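Local coordinates for uncharacterized protein (Bacteroides ovatus, PDB 4DQA) that is of unknown function but probably binds carbohydrate, joining a BT_3987-like N-terminal domain to a concanavalin A-like lectin/glucanase domain, at residues Glu57-Ala60 with Asn65-Met68; Gly208-Arg213 with Trp251-Phe256. All coordinates share one frame; numbering follows the deposited sequence.

Interaction 1: residues Glu57-Ala60 with Asn65-Met68; sequences EYNA and NYEM
The carboxamide of Asn59 grips the backbone of Tyr66 at two points, and this is the tight part of the contact. Asn59 ND2 donates to Tyr66 O at 2.9 Å, straight (161°), in the carbonyl plane and on a lone pair. The return bond, Tyr66 N to Asn59 OD1 at 3.1 Å, is more bent (145°), with the donor tilted from the carbonyl plane. With ND2 giving and OD1 taking a bond from one residue, the flip of the amide is fixed; Thr64 OG1 is a further partner of OD1. Asn59 OD1 also lies at the edge of the Tyr66 ring, 3.6 Å from Tyr66 CD2.

The tyrosine side is looser. Tyr58 CG stands anti to the backbone N (chi1 -171°), which brings Tyr58 CE1 to 3.9 Å from Tyr66 CE2, the rings meeting obliquely. A water spans the hydroxyls, 2.9 Å from Tyr58 OH and from Tyr66 OH; Glu15 OE2 also bonds Tyr58 OH.

A helix side-chain amide thus pairs with both backbone polar groups of one residue, pinning the chain that leaves helix 52-62 in the BT_3987-like N-terminal region. That chain enters strand 67-68, parallel to strand 107-117, while Tyr130 and Phe132 of strand 128-135 meet the rings of Tyr58 and Tyr66 respectively.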
loop_
_atom_site.group_PDB
_atom_site.type_symbol
_atom_site.label_atom_id
_atom_site.label_comp_id
_atom_site.label_asym_id
_atom_site.label_seq_id
_atom_site.Cartn_x
_atom_site.Cartn_y
_atom_site.Cartn_z
ATOM N N GLU A 57 7.277 -2.428 22.384
ATOM C CA GLU A 57 8.332 -3.385 22.723
ATOM C C GLU A 57 8.293 -4.615 21.844
ATOM O O GLU A 57 9.337 -5.143 21.468
ATOM C CB GLU A 57 8.258 -3.853 24.167
ATOM C CG GLU A 57 8.659 -2.864 25.200
ATOM C CD GLU A 57 8.656 -3.492 26.576
ATOM O OE1 GLU A 57 7.581 -3.584 27.186
ATOM O OE2 GLU A 57 9.734 -3.872 27.057
ATOM N N TYR A 58 7.085 -5.094 21.556
ATOM C CA TYR A 58 6.922 -6.264 20.703
ATOM C C TYR A 58 7.436 -5.932 19.308
ATOM O O TYR A 58 8.220 -6.675 18.705
ATOM C CB TYR A 58 5.429 -6.668 20.666
ATOM C CG TYR A 58 5.170 -7.988 19.983
ATOM C CD1 TYR A 58 5.153 -8.072 18.618
ATOM C CD2 TYR A 58 4.898 -9.131 20.731
ATOM C CE1 TYR A 58 4.904 -9.272 17.980
ATOM C CE2 TYR A 58 4.646 -10.350 20.099
ATOM C CZ TYR A 58 4.652 -10.400 18.737
ATOM O OH TYR A 58 4.415 -11.598 18.055
ATOM N N ASN A 59 7.027 -4.797 18.776
ATOM C CA ASN A 59 7.439 -4.437 17.424
ATOM C C ASN A 59 8.951 -4.250 17.359
ATOM O O ASN A 59 9.592 -4.614 16.370
ATOM C CB ASN A 59 6.740 -3.163 16.981
ATOM C CG ASN A 59 5.289 -3.400 16.554
ATOM O OD1 ASN A 59 4.899 -4.512 16.194
ATOM N ND2 ASN A 59 4.499 -2.343 16.601
ATOM N N ALA A 60 9.544 -3.708 18.418
ATOM C CA ALA A 60 11.005 -3.524 18.411
ATOM C C ALA A 60 11.736 -4.874 18.494
ATOM O O ALA A 60 12.763 -5.093 17.844
ATOM C CB ALA A 60 11.411 -2.604 19.543
ATOM N N ASN A 65 5.075 -4.621 12.736
ATOM C CA ASN A 65 4.466 -3.323 12.486
ATOM C C ASN A 65 3.028 -3.275 12.969
ATOM O O ASN A 65 2.181 -2.585 12.408
ATOM C CB ASN A 65 4.525 -2.983 10.994
ATOM C CG ASN A 65 5.064 -1.594 10.747
ATOM O OD1 ASN A 65 6.054 -1.415 10.034
ATOM N ND2 ASN A 65 4.425 -0.594 11.356
ATOM N N TYR A 66 2.755 -3.985 14.058
ATOM C CA TYR A 66 1.395 -3.998 14.581
ATOM C C TYR A 66 0.942 -2.646 15.134
ATOM O O TYR A 66 1.688 -1.937 15.818
ATOM C CB TYR A 66 1.219 -5.078 15.654
ATOM C CG TYR A 66 1.402 -6.470 15.108
ATOM C CD1 TYR A 66 0.425 -7.071 14.310
ATOM C CD2 TYR A 66 2.559 -7.183 15.364
ATOM C CE1 TYR A 66 0.603 -8.336 13.807
ATOM C CE2 TYR A 66 2.746 -8.445 14.861
ATOM C CZ TYR A 66 1.767 -9.022 14.085
ATOM O OH TYR A 66 1.957 -10.290 13.589
ATOM N N GLU A 67 -0.304 -2.306 14.811
ATOM C CA GLU A 67 -0.971 -1.118 15.320
ATOM C C GLU A 67 -1.907 -1.491 16.466
ATOM O O GLU A 67 -2.653 -2.440 16.360
ATOM C CB GLU A 67 -1.799 -0.489 14.196
ATOM C CG GLU A 67 -1.009 0.386 13.242
ATOM C CD GLU A 67 -1.237 1.851 13.523
ATOM O OE1 GLU A 67 -0.757 2.325 14.571
ATOM O OE2 GLU A 67 -1.918 2.517 12.715
HETATM N N MSE A 68 -1.874 -0.728 17.543
HETATM C CA MSE A 68 -2.748 -0.940 18.658
HETATM C C MSE A 68 -4.188 -0.569 18.318
HETATM O O MSE A 68 -4.446 0.448 17.693
HETATM C CB MSE A 68 -2.214 -0.056 19.777
HETATM C CG MSE A 68 -3.032 -0.045 20.981
HETATM SE SE MSE A 68 -2.310 -1.253 22.286
HETATM C CE MSE A 68 -3.586 -0.835 23.513
HETATM O O HOH W 1 3.293 -12.017 15.421
#

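Interaction 2: residues Gly208-Arg213 with Trp251-Phe256; sequences GGQNYR and WGIDGF
Gln210 lies across the indole of Trp251 in the concanavalin A-like domain, where the beta-hairpin turn between strands 203-208 and 212-213 meets the loop that follows strand 244-250. The glutamine can be traced outward atom by atom. Gln210 CB approaches Trp251 NE1 at 3.9 Å. A chi1 of 44° places CG between the backbone N and the carbonyl carbon and carries it over one indole face, with Gln210 CG 3.4 Å from Trp251 CE2. Gln210 CG lies 3.5 Å from the centroid of the five-membered ring of Trp251 and 18° off its normal, a CH-pi contact. The chain then bends at chi2, and the terminal amide moves on to Ile253: Gln210 OE1 comes 3.4 Å from Ile253 CG2, and Gln210 NE2 lies 3.8 Å from Ile253 CD1. The methylene therefore sits over the five-membered ring while the amide rests against the two methyls, with the amide and indole planes well away from parallel.

Tyr212 meets the benzo end of the same indole. Trp251 CZ2 lies in the plane of the phenol at its edge, 3.5 Å from Tyr212 CE1, whereas CE1 approaches the indole obliquely. The planes are inclined at 67°, making this an oblique aromatic pair. The phenol hydroxyl is bonded to Thr237 OG1.

Met187, on the strand at the other edge of the same three-stranded sheet, touches Gln210, Trp251 and Ile253; Tyr230 adds a further ring against Trp251, and its OH bonds Ile253 O. The polar edge of the indole is satisfied through solvent: a water in the ring plane accepts from Trp251 NE1 at 3.0 Å and donates to Asn211 O at 3.0 Å.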
loop_
_atom_site.group_PDB
_atom_site.type_symbol
_atom_site.label_atom_id
_atom_site.label_comp_id
_atom_site.label_asym_id
_atom_site.label_seq_id
_atom_site.Cartn_x
_atom_site.Cartn_y
_atom_site.Cartn_z
ATOM N N GLY A 208 13.417 10.443 -24.032
ATOM C CA GLY A 208 13.379 11.886 -23.882
ATOM C C GLY A 208 14.689 12.487 -24.308
ATOM O O GLY A 208 15.128 12.322 -25.451
ATOM N N GLY A 209 15.322 13.202 -23.391
ATOM C CA GLY A 209 16.660 13.715 -23.646
ATOM C C GLY A 209 17.721 12.624 -23.676
ATOM O O GLY A 209 18.811 12.808 -24.245
ATOM N N GLN A 210 17.416 11.501 -23.030
ATOM C CA GLN A 210 18.295 10.337 -22.988
ATOM C C GLN A 210 17.410 9.111 -22.806
ATOM O O GLN A 210 16.257 9.244 -22.391
ATOM C CB GLN A 210 19.284 10.446 -21.831
ATOM C CG GLN A 210 18.653 10.922 -20.531
ATOM C CD GLN A 210 18.410 12.422 -20.500
ATOM O OE1 GLN A 210 19.290 13.209 -20.833
ATOM N NE2 GLN A 210 17.208 12.818 -20.101
ATOM N N ASN A 211 17.923 7.924 -23.117
ATOM C CA ASN A 211 17.072 6.740 -23.108
ATOM C C ASN A 211 17.780 5.467 -22.699
ATOM O O ASN A 211 19.003 5.347 -22.853
ATOM C CB ASN A 211 16.455 6.539 -24.494
ATOM C CG ASN A 211 17.484 6.169 -25.532
ATOM O OD1 ASN A 211 18.098 7.037 -26.160
ATOM N ND2 ASN A 211 17.703 4.875 -25.701
ATOM N N TYR A 212 17.015 4.527 -22.164
ATOM C CA TYR A 212 17.466 3.158 -22.003
ATOM C C TYR A 212 16.259 2.269 -21.810
ATOM O O TYR A 212 15.148 2.754 -21.615
ATOM C CB TYR A 212 18.456 3.011 -20.839
ATOM C CG TYR A 212 17.891 3.236 -19.447
ATOM C CD1 TYR A 212 17.737 4.517 -18.937
ATOM C CD2 TYR A 212 17.562 2.163 -18.631
ATOM C CE1 TYR A 212 17.242 4.726 -17.650
ATOM C CE2 TYR A 212 17.061 2.360 -17.333
ATOM C CZ TYR A 212 16.899 3.642 -16.859
ATOM O OH TYR A 212 16.426 3.835 -15.568
ATOM N N ARG A 213 16.472 0.966 -21.884
ATOM C CA ARG A 213 15.380 0.009 -21.870
ATOM C C ARG A 213 15.723 -1.278 -21.147
ATOM O O ARG A 213 16.899 -1.571 -20.865
ATOM C CB ARG A 213 14.957 -0.306 -23.308
ATOM C CG ARG A 213 16.036 -1.003 -24.124
ATOM C CD ARG A 213 15.441 -1.431 -25.458
ATOM N NE ARG A 213 16.377 -1.984 -26.429
ATOM C CZ ARG A 213 16.851 -3.224 -26.386
ATOM N NH1 ARG A 213 16.529 -4.025 -25.357
ATOM N NH2 ARG A 213 17.682 -3.647 -27.348
ATOM N N TRP A 251 22.993 9.107 -15.485
ATOM C CA TRP A 251 22.775 10.355 -16.188
ATOM C C TRP A 251 23.445 11.461 -15.426
ATOM O O TRP A 251 23.665 11.361 -14.203
ATOM C CB TRP A 251 21.291 10.684 -16.253
ATOM C CG TRP A 251 20.476 9.779 -17.089
ATOM C CD1 TRP A 251 20.907 8.982 -18.105
ATOM C CD2 TRP A 251 19.063 9.582 -16.991
ATOM N NE1 TRP A 251 19.849 8.297 -18.646
ATOM C CE2 TRP A 251 18.704 8.642 -17.976
ATOM C CE3 TRP A 251 18.067 10.094 -16.153
ATOM C CZ2 TRP A 251 17.394 8.218 -18.171
ATOM C CZ3 TRP A 251 16.764 9.671 -16.338
ATOM C CH2 TRP A 251 16.441 8.731 -17.339
ATOM N N GLY A 252 23.748 12.540 -16.137
ATOM C CA GLY A 252 24.387 13.691 -15.539
ATOM C C GLY A 252 23.452 14.877 -15.448
ATOM O O GLY A 252 23.869 15.940 -15.019
ATOM N N ILE A 253 22.191 14.704 -15.859
ATOM C CA ILE A 253 21.279 15.844 -15.934
ATOM C C ILE A 253 20.884 16.346 -14.556
ATOM O O ILE A 253 20.797 15.576 -13.590
ATOM C CB ILE A 253 19.975 15.529 -16.728
ATOM C CG1 ILE A 253 19.145 14.467 -16.006
ATOM C CG2 ILE A 253 20.306 15.093 -18.150
ATOM C CD1 ILE A 253 17.770 14.193 -16.609
ATOM N N ASP A 254 20.616 17.638 -14.471
ATOM C CA ASP A 254 20.240 18.234 -13.206
ATOM C C ASP A 254 18.779 17.965 -12.881
ATOM O O ASP A 254 18.363 18.113 -11.728
ATOM C CB ASP A 254 20.490 19.734 -13.237
ATOM C CG ASP A 254 21.976 20.075 -13.194
ATOM O OD1 ASP A 254 22.799 19.163 -12.934
ATOM O OD2 ASP A 254 22.312 21.255 -13.415
ATOM N N GLY A 255 18.015 17.574 -13.900
ATOM C CA GLY A 255 16.592 17.328 -13.742
ATOM C C GLY A 255 15.855 17.607 -15.042
ATOM O O GLY A 255 16.452 17.669 -16.119
ATOM N N PHE A 256 14.547 17.792 -14.942
ATOM C CA PHE A 256 13.769 18.129 -16.124
ATOM C C PHE A 256 12.520 18.917 -15.730
ATOM O O PHE A 256 12.041 18.847 -14.593
ATOM C CB PHE A 256 13.379 16.876 -16.928
ATOM C CG PHE A 256 12.249 16.066 -16.322
ATOM C CD1 PHE A 256 12.480 15.161 -15.293
ATOM C CD2 PHE A 256 10.949 16.186 -16.805
ATOM C CE1 PHE A 256 11.436 14.408 -14.770
ATOM C CE2 PHE A 256 9.912 15.433 -16.293
ATOM C CZ PHE A 256 10.159 14.549 -15.260
HETATM O O HOH W 2 20.760 6.358 -20.694
#

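Interaction 1 comes first along the chain, 57-60 with 65-68 in the BT_3987-like N-terminal region; interaction 2 follows, 208-213 with 251-256 in the concanavalin A-like lectin/glucanase region. Their centres are about 42 Å apart and their nearest atoms about 28 Å, without any touch. Nor do they share a sheet: strand 67-68 belongs to a mixed sheet, whereas strand 212-213 is an outermost strand of a three-stranded antiparallel one. The first bridges a short helix-to-strand connection; the second joins segments 38 residues apart. The separation agrees with the two-domain build, one contact lying in each domain.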